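Local coordinates for putative peptide ABC-transport system periplasmic peptide-binding protein (Campylobacter jejuni, PDB 4OEU) that probably captures a solute, perhaps a peptide, in the periplasm for uptake by an ABC transporter, and binds metal ions, at residues L7-E12 against W487-W492; K124-F129 against A428-N433; I158-Y163 against H181-K186. All coordinates share one frame; numbering follows the deposited sequence.

Contact 1. Residues L7-E12 against W487-W492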
loop_
_atom_site.group_PDB
_atom_site.type_symbol
_atom_site.label_atom_id
_atom_site.label_comp_id
_atom_site.label_asym_id
_atom_site.label_seq_id
_atom_site.Cartn_x
_atom_site.Cartn_y
_atom_site.Cartn_z
ATOM N N LEU A 7 -13.180 13.357 -17.254
ATOM C CA LEU A 7 -12.832 11.980 -16.949
ATOM C C LEU A 7 -13.356 11.616 -15.570
ATOM O O LEU A 7 -13.165 12.364 -14.612
ATOM C CB LEU A 7 -11.317 11.766 -17.015
ATOM C CG LEU A 7 -10.906 10.319 -17.297
ATOM C CD1 LEU A 7 -11.613 9.817 -18.534
ATOM C CD2 LEU A 7 -9.399 10.189 -17.452
ATOM N N ILE A 8 -14.036 10.476 -15.477
ATOM C CA ILE A 8 -14.582 10.009 -14.204
ATOM C C ILE A 8 -14.076 8.606 -13.874
ATOM O O ILE A 8 -14.392 7.633 -14.564
ATOM C CB ILE A 8 -16.124 10.013 -14.212
ATOM C CG1 ILE A 8 -16.647 11.396 -14.612
ATOM C CG2 ILE A 8 -16.671 9.627 -12.844
ATOM C CD1 ILE A 8 -18.150 11.516 -14.581
ATOM N N ILE A 9 -13.288 8.518 -12.807
ATOM C CA ILE A 9 -12.695 7.260 -12.379
ATOM C C ILE A 9 -13.156 6.895 -10.971
ATOM O O ILE A 9 -13.259 7.755 -10.094
ATOM C CB ILE A 9 -11.152 7.340 -12.420
ATOM C CG1 ILE A 9 -10.688 7.791 -13.812
ATOM C CG2 ILE A 9 -10.529 6.001 -12.048
ATOM C CD1 ILE A 9 -9.252 8.298 -13.861
ATOM N N ALA A 10 -13.434 5.618 -10.750
ATOM C CA ALA A 10 -13.812 5.166 -9.428
ATOM C C ALA A 10 -12.619 4.554 -8.700
ATOM O O ALA A 10 -11.837 3.803 -9.288
ATOM C CB ALA A 10 -14.964 4.164 -9.517
ATOM N N VAL A 11 -12.466 4.902 -7.426
ATOM C CA VAL A 11 -11.459 4.265 -6.578
ATOM C C VAL A 11 -12.142 3.792 -5.297
ATOM O O VAL A 11 -13.110 4.411 -4.843
ATOM C CB VAL A 11 -10.279 5.216 -6.238
ATOM C CG1 VAL A 11 -9.636 5.764 -7.504
ATOM C CG2 VAL A 11 -10.738 6.346 -5.327
ATOM N N GLU A 12 -11.644 2.702 -4.715
ATOM C CA GLU A 12 -12.290 2.124 -3.539
ATOM C C GLU A 12 -11.928 2.851 -2.245
ATOM O O GLU A 12 -12.742 2.918 -1.325
ATOM C CB GLU A 12 -11.948 0.632 -3.404
ATOM C CG GLU A 12 -10.476 0.328 -3.132
ATOM C CD GLU A 12 -10.227 -1.133 -2.769
ATOM O OE1 GLU A 12 -11.077 -1.733 -2.073
ATOM O OE2 GLU A 12 -9.177 -1.680 -3.177
ATOM N N TRP A 487 -1.434 6.475 -12.557
ATOM C CA TRP A 487 -0.150 7.173 -12.468
ATOM C C TRP A 487 0.104 8.130 -13.635
ATOM O O TRP A 487 0.784 9.144 -13.464
ATOM C CB TRP A 487 0.995 6.161 -12.362
ATOM C CG TRP A 487 1.280 5.404 -13.627
ATOM C CD1 TRP A 487 0.644 4.278 -14.071
ATOM C CD2 TRP A 487 2.301 5.694 -14.594
ATOM N NE1 TRP A 487 1.192 3.864 -15.264
ATOM C CE2 TRP A 487 2.211 4.714 -15.605
ATOM C CE3 TRP A 487 3.274 6.690 -14.707
ATOM C CZ2 TRP A 487 3.058 4.702 -16.711
ATOM C CZ3 TRP A 487 4.113 6.677 -15.804
ATOM C CH2 TRP A 487 3.999 5.692 -16.793
ATOM N N ASN A 488 -0.426 7.820 -14.815
ATOM C CA ASN A 488 -0.209 8.691 -15.970
ATOM C C ASN A 488 -1.509 9.291 -16.512
ATOM O O ASN A 488 -1.627 9.576 -17.704
ATOM C CB ASN A 488 0.532 7.931 -17.079
ATOM C CG ASN A 488 -0.374 7.010 -17.876
ATOM O OD1 ASN A 488 -1.150 6.232 -17.319
ATOM N ND2 ASN A 488 -0.281 7.103 -19.199
ATOM N N VAL A 489 -2.468 9.516 -15.618
ATOM C CA VAL A 489 -3.818 9.932 -15.998
ATOM C C VAL A 489 -3.837 11.275 -16.743
ATOM O O VAL A 489 -4.788 11.579 -17.462
ATOM C CB VAL A 489 -4.739 10.006 -14.756
ATOM C CG1 VAL A 489 -4.311 11.134 -13.845
ATOM C CG2 VAL A 489 -6.194 10.168 -15.165
ATOM N N TYR A 490 -2.783 12.072 -16.584
ATOM C CA TYR A 490 -2.680 13.339 -17.305
ATOM C C TYR A 490 -2.414 13.111 -18.790
ATOM O O TYR A 490 -2.510 14.038 -19.597
ATOM C CB TYR A 490 -1.584 14.224 -16.702
ATOM C CG TYR A 490 -0.221 13.570 -16.610
ATOM C CD1 TYR A 490 0.709 13.695 -17.640
ATOM C CD2 TYR A 490 0.139 12.829 -15.488
ATOM C CE1 TYR A 490 1.953 13.098 -17.550
ATOM C CE2 TYR A 490 1.378 12.230 -15.395
ATOM C CZ TYR A 490 2.279 12.368 -16.427
ATOM O OH TYR A 490 3.516 11.770 -16.330
ATOM N N GLU A 491 -2.078 11.876 -19.147
ATOM C CA GLU A 491 -1.914 11.514 -20.549
ATOM C C GLU A 491 -3.220 10.971 -21.119
ATOM O O GLU A 491 -3.332 10.758 -22.325
ATOM C CB GLU A 491 -0.812 10.465 -20.721
ATOM C CG GLU A 491 0.584 10.913 -20.319
ATOM C CD GLU A 491 1.634 9.840 -20.576
ATOM O OE1 GLU A 491 1.279 8.763 -21.100
ATOM O OE2 GLU A 491 2.814 10.069 -20.243
ATOM N N TRP A 492 -4.201 10.735 -20.249
ATOM C CA TRP A 492 -5.470 10.137 -20.669
ATOM C C TRP A 492 -6.359 11.139 -21.390
ATOM O O TRP A 492 -6.470 12.292 -20.979
ATOM C CB TRP A 492 -6.232 9.547 -19.476
ATOM C CG TRP A 492 -5.543 8.399 -18.786
ATOM C CD1 TRP A 492 -4.222 8.056 -18.873
ATOM C CD2 TRP A 492 -6.149 7.434 -17.912
ATOM N NE1 TRP A 492 -3.966 6.948 -18.097
ATOM C CE2 TRP A 492 -5.132 6.545 -17.500
ATOM C CE3 TRP A 492 -7.450 7.237 -17.436
ATOM C CZ2 TRP A 492 -5.376 5.474 -16.633
ATOM C CZ3 TRP A 492 -7.692 6.175 -16.574
ATOM C CH2 TRP A 492 -6.660 5.308 -16.182
#
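The indole of W492 receives L7 and I9 along its six-membered ring: the CD2 methyl of L7 lies at the edge, near the ring plane, 3.5 Å from W492 CE3, while the CD1 methyl of I9 comes obliquely to W492 CZ3 at 3.8 Å. One face of the indole is covered from its own segment by V489 CA, 3.4 Å above the plane and displaced toward the rim, and N488 ND2 stands at the edge in plane. In this family 5 solute-binding protein the contact joins the outermost strand 6-11 of a mixed four-stranded sheet to a short 3-10 turn, 489-491, near the C-terminus. L7 and I9 both project from the strand toward the turn, and both side chains cross W492 at about a right angle. V489 touches both aliphatic side chains: its CG2, anti to the backbone N, lies 3.8 Å from I9 CD1 and 3.9 Å from L7 CD2. No hydrogen bond links the two segments, so the evidence is for purely apolar burial, and L192 of the neighbouring strand 191-196 packs against L7 and I9. The V489 side chain is about 10 Å from a bound magnesium ion, so V489 lies near the metal site but does not touch the ion. Polar bonds behind the interface fix the rotation of the indole. W492 NE1 donates to N488 OD1 at 3.0 Å with an N-H...O angle of 158°, from well above the carbonyl plane, and N488 ND2 in turn donates to E491 OE1 at 3.0 Å.

Contact 2. Residues K124-F129 against A428-N433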
loop_
_atom_site.group_PDB
_atom_site.type_symbol
_atom_site.label_atom_id
_atom_site.label_comp_id
_atom_site.label_asym_id
_atom_site.label_seq_id
_atom_site.Cartn_x
_atom_site.Cartn_y
_atom_site.Cartn_z
ATOM N N LYS A 124 22.583 8.523 8.820
ATOM C CA LYS A 124 22.933 7.179 8.384
ATOM C C LYS A 124 22.441 7.021 6.953
ATOM O O LYS A 124 21.507 7.715 6.548
ATOM C CB LYS A 124 22.289 6.130 9.299
ATOM C CG LYS A 124 22.804 6.130 10.727
ATOM C CD LYS A 124 21.908 5.274 11.614
ATOM C CE LYS A 124 22.082 5.615 13.091
ATOM N NZ LYS A 124 21.060 4.929 13.941
ATOM N N PRO A 125 23.031 6.085 6.194
ATOM C CA PRO A 125 22.557 5.874 4.821
ATOM C C PRO A 125 21.087 5.451 4.773
ATOM O O PRO A 125 20.639 4.724 5.652
ATOM C CB PRO A 125 23.461 4.749 4.303
ATOM C CG PRO A 125 24.661 4.763 5.194
ATOM C CD PRO A 125 24.181 5.229 6.532
ATOM N N TYR A 126 20.353 5.927 3.772
ATOM C CA TYR A 126 18.983 5.484 3.536
ATOM C C TYR A 126 18.724 5.453 2.031
ATOM O O TYR A 126 18.197 6.416 1.474
ATOM C CB TYR A 126 17.989 6.407 4.245
ATOM C CG TYR A 126 16.547 5.961 4.128
ATOM C CD1 TYR A 126 16.125 4.766 4.687
ATOM C CD2 TYR A 126 15.610 6.741 3.464
ATOM C CE1 TYR A 126 14.807 4.350 4.586
ATOM C CE2 TYR A 126 14.286 6.336 3.358
ATOM C CZ TYR A 126 13.893 5.140 3.919
ATOM O OH TYR A 126 12.581 4.727 3.817
ATOM N N PRO A 127 19.113 4.346 1.366
ATOM C CA PRO A 127 19.055 4.213 -0.100
ATOM C C PRO A 127 17.641 4.314 -0.691
ATOM O O PRO A 127 17.501 4.462 -1.908
ATOM C CB PRO A 127 19.645 2.812 -0.355
ATOM C CG PRO A 127 19.497 2.079 0.947
ATOM C CD PRO A 127 19.655 3.135 2.011
ATOM N N ALA A 128 16.612 4.248 0.145
ATOM C CA ALA A 128 15.246 4.410 -0.347
ATOM C C ALA A 128 14.864 5.886 -0.425
ATOM O O ALA A 128 13.739 6.222 -0.799
ATOM C CB ALA A 128 14.264 3.659 0.546
ATOM N N PHE A 129 15.806 6.760 -0.083
ATOM C CA PHE A 129 15.506 8.187 0.045
ATOM C C PHE A 129 14.920 8.782 -1.241
ATOM O O PHE A 129 13.926 9.502 -1.195
ATOM C CB PHE A 129 16.767 8.961 0.443
ATOM C CG PHE A 129 16.494 10.341 0.962
ATOM C CD1 PHE A 129 15.309 10.625 1.621
ATOM C CD2 PHE A 129 17.422 11.357 0.790
ATOM C CE1 PHE A 129 15.054 11.893 2.107
ATOM C CE2 PHE A 129 17.172 12.628 1.268
ATOM C CZ PHE A 129 15.986 12.897 1.928
ATOM N N ALA A 428 18.814 -3.345 6.871
ATOM C CA ALA A 428 18.538 -3.334 5.438
ATOM C C ALA A 428 18.230 -1.929 4.928
ATOM O O ALA A 428 18.670 -1.555 3.836
ATOM C CB ALA A 428 17.396 -4.266 5.113
ATOM N N ARG A 429 17.488 -1.154 5.718
ATOM C CA ARG A 429 17.095 0.179 5.286
ATOM C C ARG A 429 18.232 1.177 5.475
ATOM O O ARG A 429 18.180 2.275 4.930
ATOM C CB ARG A 429 15.844 0.662 6.036
ATOM C CG ARG A 429 16.103 1.275 7.410
ATOM C CD ARG A 429 14.855 1.239 8.304
ATOM N NE ARG A 429 13.675 1.783 7.629
ATOM C CZ ARG A 429 13.223 3.028 7.772
ATOM N NH1 ARG A 429 12.138 3.415 7.111
ATOM N NH2 ARG A 429 13.862 3.889 8.556
ATOM N N ASN A 430 19.255 0.808 6.243
ATOM C CA ASN A 430 20.384 1.717 6.460
ATOM C C ASN A 430 21.680 1.220 5.832
ATOM O O ASN A 430 22.767 1.636 6.235
ATOM C CB ASN A 430 20.633 1.985 7.951
ATOM C CG ASN A 430 19.611 2.935 8.573
ATOM O OD1 ASN A 430 19.288 2.816 9.753
ATOM N ND2 ASN A 430 19.098 3.873 7.786
ATOM N N THR A 431 21.574 0.353 4.833
ATOM C CA THR A 431 22.761 -0.172 4.161
ATOM C C THR A 431 22.784 0.270 2.699
ATOM O O THR A 431 21.818 0.056 1.969
ATOM C CB THR A 431 22.809 -1.721 4.204
ATOM O OG1 THR A 431 22.795 -2.176 5.562
ATOM C CG2 THR A 431 24.055 -2.232 3.507
ATOM N N SER A 432 23.872 0.898 2.267
ATOM C CA SER A 432 23.932 1.374 0.889
ATOM C C SER A 432 24.137 0.239 -0.110
ATOM O O SER A 432 23.490 0.206 -1.157
ATOM C CB SER A 432 25.036 2.417 0.723
ATOM O OG SER A 432 24.902 3.437 1.694
ATOM N N ASN A 433 25.008 -0.707 0.222
ATOM C CA ASN A 433 25.333 -1.774 -0.717
ATOM C C ASN A 433 24.129 -2.666 -1.007
ATOM O O ASN A 433 23.495 -3.189 -0.091
ATOM C CB ASN A 433 26.495 -2.620 -0.185
ATOM C CG ASN A 433 26.870 -3.752 -1.128
ATOM O OD1 ASN A 433 26.323 -4.854 -1.039
ATOM N ND2 ASN A 433 27.808 -3.486 -2.034
HETATM O O HOH W 1 16.543 2.453 2.400
#
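P125 and N430 bring the two backbones together, their CA atoms 5.0 Å apart, where the loop between strand 117-122 and helix 129-132 runs nearly at right angles to the chain that links helices 419-429 and 434-450, away from the annotated metal site. The amide of N430 grips that loop: ND2 donates to P125 O at 2.8 Å over a moderately bent N-H...O angle of 144°, tilted somewhat from both the amide and carbonyl planes. The same oxygen also receives a CA-H...O contact from N430 CA at 3.1 Å. D106 accepts a further bond from ND2 and Q426 donates to OD1, which should hold the amide against flipping. Deeper in, Y126 has its CG anti to the backbone N (chi1 -176°), a torsion that carries the ring to R429. There Y126 CE1 sits over the centre of one guanidinium face, 3.8 Å from R429 CZ, but with the two planes 50° apart the groups are not stacked. D391 bonds both the Y126 hydroxyl and R429 NH1, and E105 pairs with R429 NH2. A type I turn from Y126 to F129 presents A128 N to a water at 2.9 Å, and that water donates to R429 O at 3.0 Å. Toward the surface the contacts are van der Waals ones: P125 CB lies 3.3 Å from S432 OG, and P127 CG lies 3.2 Å from T431 O. This is therefore a largely polar contact, in which water bridges two backbones and a buried arginine is probably kept charged by acids from outside both segments.

Contact 3. Residues I158-Y163 against H181-K186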
loop_
_atom_site.group_PDB
_atom_site.type_symbol
_atom_site.label_atom_id
_atom_site.label_comp_id
_atom_site.label_asym_id
_atom_site.label_seq_id
_atom_site.Cartn_x
_atom_site.Cartn_y
_atom_site.Cartn_z
ATOM N N ILE A 158 -3.250 22.775 -2.302
ATOM C CA ILE A 158 -2.532 23.394 -3.414
ATOM C C ILE A 158 -1.221 22.647 -3.648
ATOM O O ILE A 158 -0.421 22.502 -2.721
ATOM C CB ILE A 158 -2.233 24.886 -3.143
ATOM C CG1 ILE A 158 -3.532 25.685 -2.994
ATOM C CG2 ILE A 158 -1.389 25.478 -4.260
ATOM C CD1 ILE A 158 -4.355 25.756 -4.263
ATOM N N GLY A 159 -1.017 22.143 -4.865
ATOM C CA GLY A 159 0.196 21.407 -5.189
ATOM C C GLY A 159 0.857 21.797 -6.502
ATOM O O GLY A 159 0.551 22.843 -7.081
ATOM N N THR A 160 1.766 20.945 -6.976
ATOM C CA THR A 160 2.418 21.149 -8.269
ATOM C C THR A 160 2.065 20.065 -9.275
ATOM O O THR A 160 2.611 20.029 -10.375
ATOM C CB THR A 160 3.955 21.192 -8.136
ATOM O OG1 THR A 160 4.401 20.026 -7.430
ATOM C CG2 THR A 160 4.398 22.441 -7.388
ATOM N N GLY A 161 1.144 19.186 -8.903
ATOM C CA GLY A 161 0.803 18.064 -9.756
ATOM C C GLY A 161 0.037 18.470 -11.002
ATOM O O GLY A 161 -0.269 19.646 -11.195
ATOM N N PRO A 162 -0.288 17.481 -11.849
ATOM C CA PRO A 162 -1.027 17.654 -13.105
ATOM C C PRO A 162 -2.466 18.138 -12.919
ATOM O O PRO A 162 -3.044 18.662 -13.866
ATOM C CB PRO A 162 -1.024 16.246 -13.706
ATOM C CG PRO A 162 -0.871 15.337 -12.528
ATOM C CD PRO A 162 0.061 16.069 -11.616
ATOM N N TYR A 163 -3.036 17.977 -11.729
ATOM C CA TYR A 163 -4.435 18.357 -11.541
ATOM C C TYR A 163 -4.670 19.252 -10.330
ATOM O O TYR A 163 -4.074 19.068 -9.271
ATOM C CB TYR A 163 -5.311 17.103 -11.450
ATOM C CG TYR A 163 -5.654 16.557 -12.815
ATOM C CD1 TYR A 163 -6.648 17.156 -13.583
ATOM C CD2 TYR A 163 -4.984 15.460 -13.346
ATOM C CE1 TYR A 163 -6.972 16.680 -14.837
ATOM C CE2 TYR A 163 -5.300 14.974 -14.608
ATOM C CZ TYR A 163 -6.300 15.592 -15.346
ATOM O OH TYR A 163 -6.639 15.132 -16.595
ATOM N N HIS A 181 -0.485 25.036 -16.181
ATOM C CA HIS A 181 0.934 25.362 -16.164
ATOM C C HIS A 181 1.814 24.158 -15.801
ATOM O O HIS A 181 2.909 24.330 -15.266
ATOM C CB HIS A 181 1.188 26.504 -15.174
ATOM C CG HIS A 181 0.473 27.777 -15.514
ATOM N ND1 HIS A 181 0.237 28.182 -16.811
ATOM C CD2 HIS A 181 -0.063 28.736 -14.720
ATOM C CE1 HIS A 181 -0.409 29.334 -16.802
ATOM N NE2 HIS A 181 -0.604 29.692 -15.545
ATOM N N PHE A 182 1.347 22.946 -16.103
ATOM C CA PHE A 182 2.073 21.731 -15.720
ATOM C C PHE A 182 3.359 21.587 -16.534
ATOM O O PHE A 182 3.328 21.526 -17.763
ATOM C CB PHE A 182 1.185 20.492 -15.886
ATOM C CG PHE A 182 1.733 19.253 -15.218
ATOM C CD1 PHE A 182 2.146 19.286 -13.889
ATOM C CD2 PHE A 182 1.816 18.054 -15.910
ATOM C CE1 PHE A 182 2.647 18.150 -13.270
ATOM C CE2 PHE A 182 2.310 16.913 -15.298
ATOM C CZ PHE A 182 2.727 16.960 -13.975
ATOM N N TYR A 183 4.483 21.548 -15.822
ATOM C CA TYR A 183 5.825 21.578 -16.410
ATOM C C TYR A 183 6.194 20.302 -17.161
ATOM O O TYR A 183 6.913 20.340 -18.156
ATOM C CB TYR A 183 6.860 21.834 -15.307
ATOM C CG TYR A 183 6.738 20.868 -14.147
ATOM C CD1 TYR A 183 7.490 19.701 -14.104
ATOM C CD2 TYR A 183 5.855 21.117 -13.106
ATOM C CE1 TYR A 183 7.370 18.813 -13.053
ATOM C CE2 TYR A 183 5.725 20.237 -12.054
ATOM C CZ TYR A 183 6.483 19.087 -12.030
ATOM O OH TYR A 183 6.349 18.218 -10.976
ATOM N N LEU A 184 5.729 19.169 -16.652
ATOM C CA LEU A 184 6.156 17.868 -17.151
ATOM C C LEU A 184 5.593 17.584 -18.537
ATOM O O LEU A 184 6.293 17.093 -19.419
ATOM C CB LEU A 184 5.742 16.772 -16.169
ATOM C CG LEU A 184 6.595 15.503 -16.150
ATOM C CD1 LEU A 184 8.039 15.839 -15.788
ATOM C CD2 LEU A 184 6.009 14.480 -15.182
ATOM N N ASP A 185 4.311 17.878 -18.704
ATOM C CA ASP A 185 3.584 17.579 -19.928
ATOM C C ASP A 185 2.283 18.367 -19.937
ATOM O O ASP A 185 1.849 18.873 -18.901
ATOM C CB ASP A 185 3.284 16.077 -20.037
ATOM C CG ASP A 185 2.750 15.679 -21.404
ATOM O OD1 ASP A 185 2.653 14.463 -21.680
ATOM O OD2 ASP A 185 2.402 16.583 -22.194
ATOM N N LYS A 186 1.660 18.471 -21.103
ATOM C CA LYS A 186 0.356 19.100 -21.191
ATOM C C LYS A 186 -0.690 18.136 -20.648
ATOM O O LYS A 186 -0.795 17.003 -21.114
ATOM C CB LYS A 186 0.037 19.478 -22.634
ATOM C CG LYS A 186 -1.387 19.958 -22.839
ATOM C CD LYS A 186 -1.547 21.425 -22.490
ATOM C CE LYS A 186 -2.991 21.865 -22.688
ATOM N NZ LYS A 186 -3.497 21.506 -24.043
#
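P162 and F182 carry the contact between two loops that flank a beta hairpin: 158-163 leads into its first strand, 163-169, and the loop 181-186 comes after its second, 173-178. The hairpin belongs to a mixed four-stranded sheet of this periplasmic binding protein. The first kind of interaction is CH-pi: P162 CB lies 3.9 Å from the centroid of the F182 ring and only 15° off its normal. P162 CD adds an apolar contact to F182 CZ at 3.7 Å, the two side chains lying side by side and pointing the same way. F182 is placed for this by a CG anti to its backbone N (chi1 -166°), which sends the phenyl across to the proline. Backbone atoms complete the cover: P162 N stands over the same face, 3.3 Å from F182 CE1, while L184 N of the phenylalanine's own loop lies over the opposite one. Carbonyl-to-ring contacts form another group. T160 O approaches F182 CE1 at 3.5 Å in the ring plane, and meets Y183 CE2 at 3.5 Å obliquely, so one oxygen touches both aromatic rings, with no hydrogen bond across the segments. Conventional hydrogen bonds go elsewhere: G161 O accepts from N179 and H74, and backbone bonds from G161 to V33 and from Y163 to L32 tie this loop to the chain just after the magnesium ligand N31, the ion itself being about 7 Å from the P162 side chain. S35 OG hydrogen-bonds both T160 OG1 and Y183 OH, and Y183 OH also bonds D49 OD1.

In the fold
Contacts 1 and 3 lie at the two edges of one sheet: 7-12 lies on outermost strand 6-11, while the loops of 158-163 and 181-186 flank the hairpin that includes the other outermost strand, 163-169. Their centres are 15 Å apart and they touch, Y490 CB meeting P162 CB at 3.7 Å. Both are buried and lack hydrogen bonds across the segments, one built from aliphatic methyls against an indole, the other from proline and carbonyls against aromatic rings. Contact 2 is remote, its nearest atoms about 17 Å from contact 1 and about 15 Å from contact 3. Partly exposed, it joins the loop after strand 117-122, of the five-stranded antiparallel sheet, to segment 428-433 through amide, water and charge.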